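Local coordinates for ATP synthase epsilon chain (Caldalkalibacillus thermarum TA2.A1, PDB 5IK2), which probably takes part in ATP synthesis driven by a proton gradient, as the ATP-binding epsilon subunit of the F1 sector, at residues Leu60-Gly65 with Glu125-Val130; Val6-Pro11 with Asp80-Pro85; Ile24-Glu29 with Pro44-Pro49. The protein carries 2 engineered substitutions. All coordinates share one frame; numbering follows the deposited sequence.

Contact 1: Leu60-Gly65 with Glu125-Val130; sequences LIAVSG and EVRLQV
Ala62 meets segment 125-130 of helix 114-133 between Val126 and Val130, two valines one helical turn apart. Its CB lies 3.7 Å from Val130 CG2 and 3.8 Å from Val126 CG1, so the single methyl is held by one branch of each. A residue this small suits the place, because the strand and helix axes approach to 7.6 Å and run almost exactly antiparallel, at 177°.

Both valines place CG1 anti to the backbone N (chi1 176° in Val130), but the two use the contact differently. Of the Val126 side chain, CG1 does the touching, with the backbone O close beside the same methyl. Val130 uses both branches on the near side of the strand. Its CG2 lies near the Ala62 amide and methyl, and its CG1 reaches the Leu60 carbonyl; Leu60 CB lies 3.9 Å from Val130 CG1. The beta-branched shape gives Val130 these two separate touching points.

Arg127 passes alongside with its aliphatic part, CG lying 4.3 Å from Ala62 CB, and runs on past strand 57-64 to put NH2 in a salt bridge with OE2 of Glu83. Arg127 and Glu83 both bind ATP in a structure of this protein. The arrangement is characteristic of the epsilon subunit with its C-terminal helical hairpin folded down against the N-terminal beta-sandwich.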
loop_
_atom_site.group_PDB
_atom_site.type_symbol
_atom_site.label_atom_id
_atom_site.label_comp_id
_atom_site.label_asym_id
_atom_site.label_seq_id
_atom_site.Cartn_x
_atom_site.Cartn_y
_atom_site.Cartn_z
ATOM N N LEU H 60 45.517 -49.904 4.555
ATOM C CA LEU H 60 46.105 -49.156 5.671
ATOM C C LEU H 60 45.086 -48.158 6.215
ATOM O O LEU H 60 44.466 -47.428 5.445
ATOM C CB LEU H 60 47.357 -48.398 5.218
ATOM C CG LEU H 60 48.515 -49.209 4.626
ATOM C CD1 LEU H 60 49.654 -48.281 4.235
ATOM C CD2 LEU H 60 49.012 -50.273 5.593
ATOM N N ILE H 61 44.916 -48.143 7.540
ATOM C CA ILE H 61 44.092 -47.151 8.234
ATOM C C ILE H 61 45.007 -46.361 9.168
ATOM O O ILE H 61 45.682 -46.948 10.014
ATOM C CB ILE H 61 42.959 -47.805 9.062
ATOM C CG1 ILE H 61 42.101 -48.733 8.182
ATOM C CG2 ILE H 61 42.085 -46.740 9.722
ATOM C CD1 ILE H 61 42.573 -50.172 8.133
ATOM N N ALA H 62 45.028 -45.039 9.007
ATOM C CA ALA H 62 45.808 -44.157 9.881
ATOM C C ALA H 62 45.104 -44.039 11.228
ATOM O O ALA H 62 44.044 -43.432 11.307
ATOM C CB ALA H 62 45.967 -42.781 9.243
ATOM N N VAL H 63 45.691 -44.628 12.272
ATOM C CA VAL H 63 45.100 -44.646 13.618
ATOM C C VAL H 63 45.993 -43.896 14.611
ATOM O O VAL H 63 47.210 -44.099 14.631
ATOM C CB VAL H 63 44.879 -46.098 14.113
ATOM C CG1 VAL H 63 44.364 -46.123 15.553
ATOM C CG2 VAL H 63 43.918 -46.830 13.181
ATOM N N SER H 64 45.378 -43.039 15.429
ATOM C CA SER H 64 46.078 -42.321 16.502
ATOM C C SER H 64 45.234 -42.307 17.777
ATOM O O SER H 64 44.017 -42.125 17.718
ATOM C CB SER H 64 46.408 -40.886 16.072
ATOM O OG SER H 64 45.276 -40.035 16.149
ATOM N N GLY H 65 45.893 -42.499 18.918
ATOM C CA GLY H 65 45.239 -42.476 20.223
ATOM C C GLY H 65 44.202 -43.569 20.392
ATOM O O GLY H 65 43.071 -43.292 20.796
ATOM N N GLU H 125 51.961 -37.237 10.694
ATOM C CA GLU H 125 52.883 -38.058 9.890
ATOM C C GLU H 125 52.279 -39.407 9.477
ATOM O O GLU H 125 52.503 -39.866 8.354
ATOM C CB GLU H 125 54.216 -38.266 10.620
ATOM C CG GLU H 125 55.055 -36.999 10.712
ATOM C CD GLU H 125 56.415 -37.218 11.355
ATOM O OE1 GLU H 125 56.501 -37.958 12.361
ATOM O OE2 GLU H 125 57.402 -36.635 10.858
ATOM N N VAL H 126 51.521 -40.029 10.379
ATOM C CA VAL H 126 50.822 -41.287 10.081
ATOM C C VAL H 126 49.719 -41.080 9.033
ATOM O O VAL H 126 49.519 -41.941 8.174
ATOM C CB VAL H 126 50.265 -41.943 11.370
ATOM C CG1 VAL H 126 49.305 -43.088 11.063
ATOM C CG2 VAL H 126 51.414 -42.455 12.227
ATOM N N ARG H 127 49.015 -39.949 9.106
ATOM C CA ARG H 127 48.037 -39.567 8.072
ATOM C C ARG H 127 48.671 -39.396 6.684
ATOM O O ARG H 127 48.054 -39.744 5.674
ATOM C CB ARG H 127 47.288 -38.285 8.469
ATOM C CG ARG H 127 46.150 -38.519 9.448
ATOM C CD ARG H 127 45.594 -37.209 9.974
ATOM N NE ARG H 127 44.391 -37.402 10.785
ATOM C CZ ARG H 127 43.752 -36.438 11.452
ATOM N NH1 ARG H 127 44.187 -35.178 11.425
ATOM N NH2 ARG H 127 42.665 -36.735 12.157
ATOM N N LEU H 128 49.892 -38.861 6.645
ATOM C CA LEU H 128 50.645 -38.704 5.395
ATOM C C LEU H 128 51.152 -40.039 4.835
ATOM O O LEU H 128 51.121 -40.246 3.622
ATOM C CB LEU H 128 51.815 -37.729 5.585
ATOM C CG LEU H 128 51.404 -36.277 5.877
ATOM C CD1 LEU H 128 52.538 -35.508 6.539
ATOM C CD2 LEU H 128 50.937 -35.567 4.613
ATOM N N GLN H 129 51.620 -40.929 5.715
ATOM C CA GLN H 129 52.053 -42.284 5.320
ATOM C C GLN H 129 50.938 -43.089 4.645
ATOM O O GLN H 129 51.161 -43.721 3.610
ATOM C CB GLN H 129 52.564 -43.077 6.532
ATOM C CG GLN H 129 53.945 -42.681 7.033
ATOM C CD GLN H 129 54.336 -43.417 8.308
ATOM O OE1 GLN H 129 54.058 -44.608 8.465
ATOM N NE2 GLN H 129 54.990 -42.708 9.225
ATOM N N VAL H 130 49.749 -43.061 5.245
ATOM C CA VAL H 130 48.586 -43.799 4.734
ATOM C C VAL H 130 48.015 -43.144 3.465
ATOM O O VAL H 130 47.466 -43.838 2.608
ATOM C CB VAL H 130 47.503 -43.972 5.831
ATOM C CG1 VAL H 130 46.246 -44.640 5.284
ATOM C CG2 VAL H 130 48.062 -44.796 6.988
#

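Contact 2: Val6-Pro11 with Asp80-Pro85; sequences VDIVTP and DTAELP
Thr10 and Ala82 meet inside the N-terminal beta-sandwich of the epsilon subunit, where the end of strand 4-9 and the turn after it pack against residues 80-82. The contact is van der Waals packing, side chains of 6-11 against both backbone and side-chain atoms of 80-85, and all six residues that touch are buried.

Thr10 can be followed outward. Its CB faces the backbone carbonyl of Asp80, at 4.0 Å from the O atom. Beyond CB the side chain forks. The methyl branch, CG2, goes to the neighbouring segment, where it packs 3.5 Å from Ala82 N and 3.7 Å from Ala82 CB. The hydroxyl branch, OG1, sits between the backbone N and the carbonyl carbon (chi1 72°) and turns to its own chain, making weak hydrogen bonds with Glu12 and with the backbone N of Arg13. Threonine suits this place because one branch serves the apolar interior while the other serves the turn.

Pro11 continues the cover, its ring atom CD resting 4.0 Å from Asp80 O. The backbone there is irregular: Asp80 and Thr81 together face Ser64 of the neighbouring strand 57-64 in a classic beta bulge. At the bulge itself, Asp80 OD2 hydrogen-bonds to a polar side chain of another protein chain, while the side chain of Thr81, hydrogen-bonded to Ser64, touches Arg123 and Arg127 of helix 114-133.

Ala82 directs its CB into the sandwich, where Val15 and Ile61 also touch it. Its small size lets a bulky neighbour come close: the Ile8 branch methyl CG2, anti to the backbone N, packs 3.6 Å from Ala82 CB.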
loop_
_atom_site.group_PDB
_atom_site.type_symbol
_atom_site.label_atom_id
_atom_site.label_comp_id
_atom_site.label_asym_id
_atom_site.label_seq_id
_atom_site.Cartn_x
_atom_site.Cartn_y
_atom_site.Cartn_z
ATOM N N VAL H 6 36.559 -57.761 11.911
ATOM C CA VAL H 6 37.340 -56.623 12.410
ATOM C C VAL H 6 36.508 -55.348 12.335
ATOM O O VAL H 6 35.880 -55.081 11.310
ATOM C CB VAL H 6 38.627 -56.393 11.583
ATOM C CG1 VAL H 6 39.537 -55.373 12.265
ATOM C CG2 VAL H 6 39.372 -57.700 11.353
ATOM N N ASP H 7 36.521 -54.567 13.417
ATOM C CA ASP H 7 35.901 -53.240 13.455
ATOM C C ASP H 7 36.915 -52.206 13.945
ATOM O O ASP H 7 37.416 -52.315 15.065
ATOM C CB ASP H 7 34.680 -53.231 14.389
ATOM C CG ASP H 7 33.444 -53.890 13.778
ATOM O OD1 ASP H 7 33.446 -54.263 12.587
ATOM O OD2 ASP H 7 32.445 -54.031 14.511
ATOM N N ILE H 8 37.221 -51.225 13.093
ATOM C CA ILE H 8 37.968 -50.029 13.490
ATOM C C ILE H 8 36.952 -48.896 13.618
ATOM O O ILE H 8 36.282 -48.547 12.645
ATOM C CB ILE H 8 39.076 -49.670 12.474
ATOM C CG1 ILE H 8 40.169 -50.748 12.497
ATOM C CG2 ILE H 8 39.676 -48.295 12.780
ATOM C CD1 ILE H 8 41.123 -50.705 11.324
ATOM N N VAL H 9 36.856 -48.331 14.822
ATOM C CA VAL H 9 35.791 -47.395 15.193
ATOM C C VAL H 9 36.384 -46.166 15.904
ATOM O O VAL H 9 37.434 -46.256 16.543
ATOM C CB VAL H 9 34.751 -48.123 16.090
ATOM C CG1 VAL H 9 33.719 -47.165 16.675
ATOM C CG2 VAL H 9 34.058 -49.228 15.299
ATOM N N THR H 10 35.716 -45.021 15.753
ATOM C CA THR H 10 36.008 -43.802 16.519
ATOM C C THR H 10 34.765 -43.451 17.357
ATOM O O THR H 10 33.744 -44.132 17.246
ATOM C CB THR H 10 36.397 -42.630 15.583
ATOM O OG1 THR H 10 35.245 -42.163 14.869
ATOM C CG2 THR H 10 37.470 -43.055 14.590
ATOM N N PRO H 11 34.841 -42.398 18.205
ATOM C CA PRO H 11 33.632 -41.950 18.917
ATOM C C PRO H 11 32.437 -41.558 18.032
ATOM O O PRO H 11 31.292 -41.656 18.482
ATOM C CB PRO H 11 34.123 -40.725 19.694
ATOM C CG PRO H 11 35.556 -41.005 19.950
ATOM C CD PRO H 11 36.051 -41.747 18.742
ATOM N N ASP H 80 40.884 -42.380 18.787
ATOM C CA ASP H 80 40.491 -40.966 18.673
ATOM C C ASP H 80 40.175 -40.614 17.225
ATOM O O ASP H 80 39.132 -40.027 16.934
ATOM C CB ASP H 80 41.606 -40.029 19.168
ATOM C CG ASP H 80 41.885 -40.158 20.660
ATOM O OD1 ASP H 80 41.113 -40.820 21.386
ATOM O OD2 ASP H 80 42.895 -39.580 21.110
ATOM N N THR H 81 41.093 -40.973 16.330
ATOM C CA THR H 81 40.915 -40.779 14.897
ATOM C C THR H 81 41.323 -42.036 14.131
ATOM O O THR H 81 42.271 -42.726 14.511
ATOM C CB THR H 81 41.740 -39.584 14.385
ATOM O OG1 THR H 81 43.112 -39.752 14.758
ATOM C CG2 THR H 81 41.221 -38.285 14.972
ATOM N N ALA H 82 40.583 -42.321 13.062
ATOM C CA ALA H 82 40.878 -43.427 12.151
ATOM C C ALA H 82 40.409 -43.044 10.747
ATOM O O ALA H 82 39.241 -42.696 10.565
ATOM C CB ALA H 82 40.195 -44.700 12.622
ATOM N N GLU H 83 41.317 -43.081 9.771
ATOM C CA GLU H 83 40.982 -42.732 8.388
ATOM C C GLU H 83 41.598 -43.697 7.383
ATOM O O GLU H 83 42.764 -44.074 7.507
ATOM C CB GLU H 83 41.451 -41.312 8.048
ATOM C CG GLU H 83 40.810 -40.196 8.869
ATOM C CD GLU H 83 41.631 -39.735 10.066
ATOM O OE1 GLU H 83 42.813 -40.119 10.202
ATOM O OE2 GLU H 83 41.085 -38.960 10.878
ATOM N N LEU H 84 40.801 -44.074 6.381
ATOM C CA LEU H 84 41.292 -44.755 5.179
ATOM C C LEU H 84 42.021 -43.718 4.310
ATOM O O LEU H 84 41.821 -42.516 4.504
ATOM C CB LEU H 84 40.118 -45.357 4.397
ATOM C CG LEU H 84 39.260 -46.411 5.106
ATOM C CD1 LEU H 84 37.898 -46.528 4.437
ATOM C CD2 LEU H 84 39.966 -47.758 5.131
ATOM N N PRO H 85 42.860 -44.165 3.345
ATOM C CA PRO H 85 43.637 -43.215 2.525
ATOM C C PRO H 85 42.809 -42.131 1.822
ATOM O O PRO H 85 43.197 -40.960 1.833
ATOM C CB PRO H 85 44.312 -44.122 1.488
ATOM C CG PRO H 85 44.397 -45.452 2.149
ATOM C CD PRO H 85 43.122 -45.558 2.932
#

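Contact 3: Ile24-Glu29 with Pro44-Pro49; sequences IARGVE and PLKTAP
Gly27 and Leu45 form a single antiparallel bridge, a non-hydrogen-bonded pair flanked by two backbone hydrogen bonds, Lys46 N to Arg26 O at 3.0 Å and Val28 N to Pro44 O at 3.1 Å. It joins the end of strand 19-26 to the connection between strands 41-44 and 48-54 in the N-terminal beta-sandwich of the epsilon subunit. The touching parts run 134° apart.

Gly27 brings no side chain to the bridge, and its CA lies 3.6 Å from Pro44 O. Leu45 starts with its CB bond directed away from segment 24-29, yet its CD2 returns to touch the Ala25 methyl at 3.9 Å. Leu45 and Ala25 are both buried, as suits apolar side chains.

Val28 crosses Pro44 at a slant, both methyls close to Pro44 O, CG1 3.5 Å from it. CG1 also lies near the ring CB and CG2 near CD, while an apolar side chain of another protein chain packs on Val28. Lys46 extends fully beyond CG alongside residues 27-28, bringing CE to 3.6 Å from Val28 O. Lys46 is exposed, and its methylenes cover backbone while the amino group stays at the surface, a place that suits a long flexible residue.

Arg26, also exposed, leaves with CG anti to the backbone N (chi1 -164°) and bends at chi3, which turns its guanidinium over segment 44-49. The Ala48 methyl lies over one face of that group, 3.3 Å above the plane and displaced from the group's centre. Where direct pairing is interrupted, a water bridges the backbones, accepting from Arg26 N and donating to Pro49 O, each at 2.9 Å.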
loop_
_atom_site.group_PDB
_atom_site.type_symbol
_atom_site.label_atom_id
_atom_site.label_comp_id
_atom_site.label_asym_id
_atom_site.label_seq_id
_atom_site.Cartn_x
_atom_site.Cartn_y
_atom_site.Cartn_z
ATOM N N ILE H 24 47.386 -56.493 11.299
ATOM C CA ILE H 24 48.700 -56.063 11.772
ATOM C C ILE H 24 48.549 -54.705 12.461
ATOM O O ILE H 24 48.224 -53.708 11.810
ATOM C CB ILE H 24 49.729 -55.955 10.616
ATOM C CG1 ILE H 24 49.767 -57.237 9.760
ATOM C CG2 ILE H 24 51.120 -55.627 11.157
ATOM C CD1 ILE H 24 50.213 -58.491 10.489
ATOM N N ALA H 25 48.773 -54.679 13.775
ATOM C CA ALA H 25 48.661 -53.462 14.584
ATOM C C ALA H 25 49.908 -53.289 15.447
ATOM O O ALA H 25 50.440 -54.268 15.977
ATOM C CB ALA H 25 47.421 -53.529 15.459
ATOM N N ARG H 26 50.362 -52.043 15.586
ATOM C CA ARG H 26 51.581 -51.728 16.334
ATOM C C ARG H 26 51.258 -51.403 17.794
ATOM O O ARG H 26 50.935 -50.265 18.133
ATOM C CB ARG H 26 52.331 -50.573 15.665
ATOM C CG ARG H 26 53.773 -50.415 16.130
ATOM C CD ARG H 26 54.428 -49.202 15.492
ATOM N NE ARG H 26 54.410 -49.276 14.029
ATOM C CZ ARG H 26 54.652 -48.257 13.201
ATOM N NH1 ARG H 26 54.945 -47.040 13.663
ATOM N NH2 ARG H 26 54.597 -48.459 11.885
ATOM N N GLY H 27 51.347 -52.419 18.649
ATOM C CA GLY H 27 51.128 -52.257 20.085
ATOM C C GLY H 27 52.260 -51.506 20.762
ATOM O O GLY H 27 53.359 -51.387 20.210
ATOM N N VAL H 28 51.982 -50.989 21.959
ATOM C CA VAL H 28 52.992 -50.275 22.763
ATOM C C VAL H 28 54.217 -51.135 23.119
ATOM O O VAL H 28 55.328 -50.610 23.223
ATOM C CB VAL H 28 52.396 -49.638 24.052
ATOM C CG1 VAL H 28 51.511 -48.450 23.697
ATOM C CG2 VAL H 28 51.629 -50.650 24.904
ATOM N N GLU H 29 54.008 -52.444 23.288
ATOM C CA GLU H 29 55.088 -53.397 23.578
ATOM C C GLU H 29 55.694 -54.024 22.315
ATOM O O GLU H 29 56.876 -54.371 22.305
ATOM C CB GLU H 29 54.587 -54.506 24.515
ATOM C CG GLU H 29 53.982 -54.010 25.827
ATOM C CD GLU H 29 54.927 -53.127 26.630
ATOM O OE1 GLU H 29 56.113 -53.495 26.776
ATOM O OE2 GLU H 29 54.483 -52.065 27.120
ATOM N N PRO H 44 47.125 -51.002 24.559
ATOM C CA PRO H 44 47.187 -49.728 23.830
ATOM C C PRO H 44 48.037 -49.833 22.563
ATOM O O PRO H 44 48.978 -50.635 22.510
ATOM C CB PRO H 44 47.839 -48.766 24.837
ATOM C CG PRO H 44 47.664 -49.407 26.167
ATOM C CD PRO H 44 47.715 -50.879 25.904
ATOM N N LEU H 45 47.690 -49.034 21.557
ATOM C CA LEU H 45 48.427 -48.980 20.299
ATOM C C LEU H 45 49.178 -47.664 20.200
ATOM O O LEU H 45 48.712 -46.636 20.698
ATOM C CB LEU H 45 47.470 -49.093 19.110
ATOM C CG LEU H 45 46.632 -50.366 18.983
ATOM C CD1 LEU H 45 45.658 -50.228 17.823
ATOM C CD2 LEU H 45 47.517 -51.589 18.799
ATOM N N LYS H 46 50.344 -47.704 19.558
ATOM C CA LYS H 46 51.059 -46.490 19.175
ATOM C C LYS H 46 50.338 -45.851 17.999
ATOM O O LYS H 46 49.636 -46.535 17.249
ATOM C CB LYS H 46 52.502 -46.803 18.773
ATOM C CG LYS H 46 53.368 -47.341 19.898
ATOM C CD LYS H 46 54.768 -47.668 19.404
ATOM C CE LYS H 46 55.642 -48.201 20.528
ATOM N NZ LYS H 46 57.024 -48.519 20.068
ATOM N N THR H 47 50.508 -44.539 17.846
ATOM C CA THR H 47 49.991 -43.827 16.683
ATOM C C THR H 47 50.757 -44.328 15.461
ATOM O O THR H 47 51.936 -44.013 15.287
ATOM C CB THR H 47 50.128 -42.299 16.842
ATOM O OG1 THR H 47 49.315 -41.864 17.938
ATOM C CG2 THR H 47 49.691 -41.563 15.576
ATOM N N ALA H 48 50.081 -45.136 14.645
ATOM C CA ALA H 48 50.702 -45.814 13.507
ATOM C C ALA H 48 49.638 -46.344 12.535
ATOM O O ALA H 48 48.449 -46.353 12.869
ATOM C CB ALA H 48 51.578 -46.953 14.006
ATOM N N PRO H 49 50.055 -46.771 11.321
ATOM C CA PRO H 49 49.096 -47.412 10.414
ATOM C C PRO H 49 48.679 -48.807 10.884
ATOM O O PRO H 49 49.527 -49.578 11.335
ATOM C CB PRO H 49 49.865 -47.509 9.086
ATOM C CG PRO H 49 51.001 -46.556 9.212
ATOM C CD PRO H 49 51.356 -46.553 10.664
HETATM O O HOH W 1 49.010 -49.913 14.195
#

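Strand 57-64 ties the three contacts together. Its residues 60-65, which meet the helix in contact 1, also pair with residues 81-83 of contact 2 and with strand 48-54 of contact 3. Ala62 N bonds to Glu83 O at 2.9 Å on one side, and Ala48 N to Val63 O at 3.1 Å on the other. Contacts 2 and 3 do not touch, their nearest atoms being about 7 Å apart. The ATP site, without ligand in this chain, involves contacts 1 and 2 through Arg127, Thr81 and Glu83; Ser64 OG and Thr81 OG1 are hydrogen-bonded at 2.6 Å. Contact 3 is farther off, the Pro49 side chain about 9 Å from that of Arg127. Two further site residues, Ala89 and Ala92, are engineered.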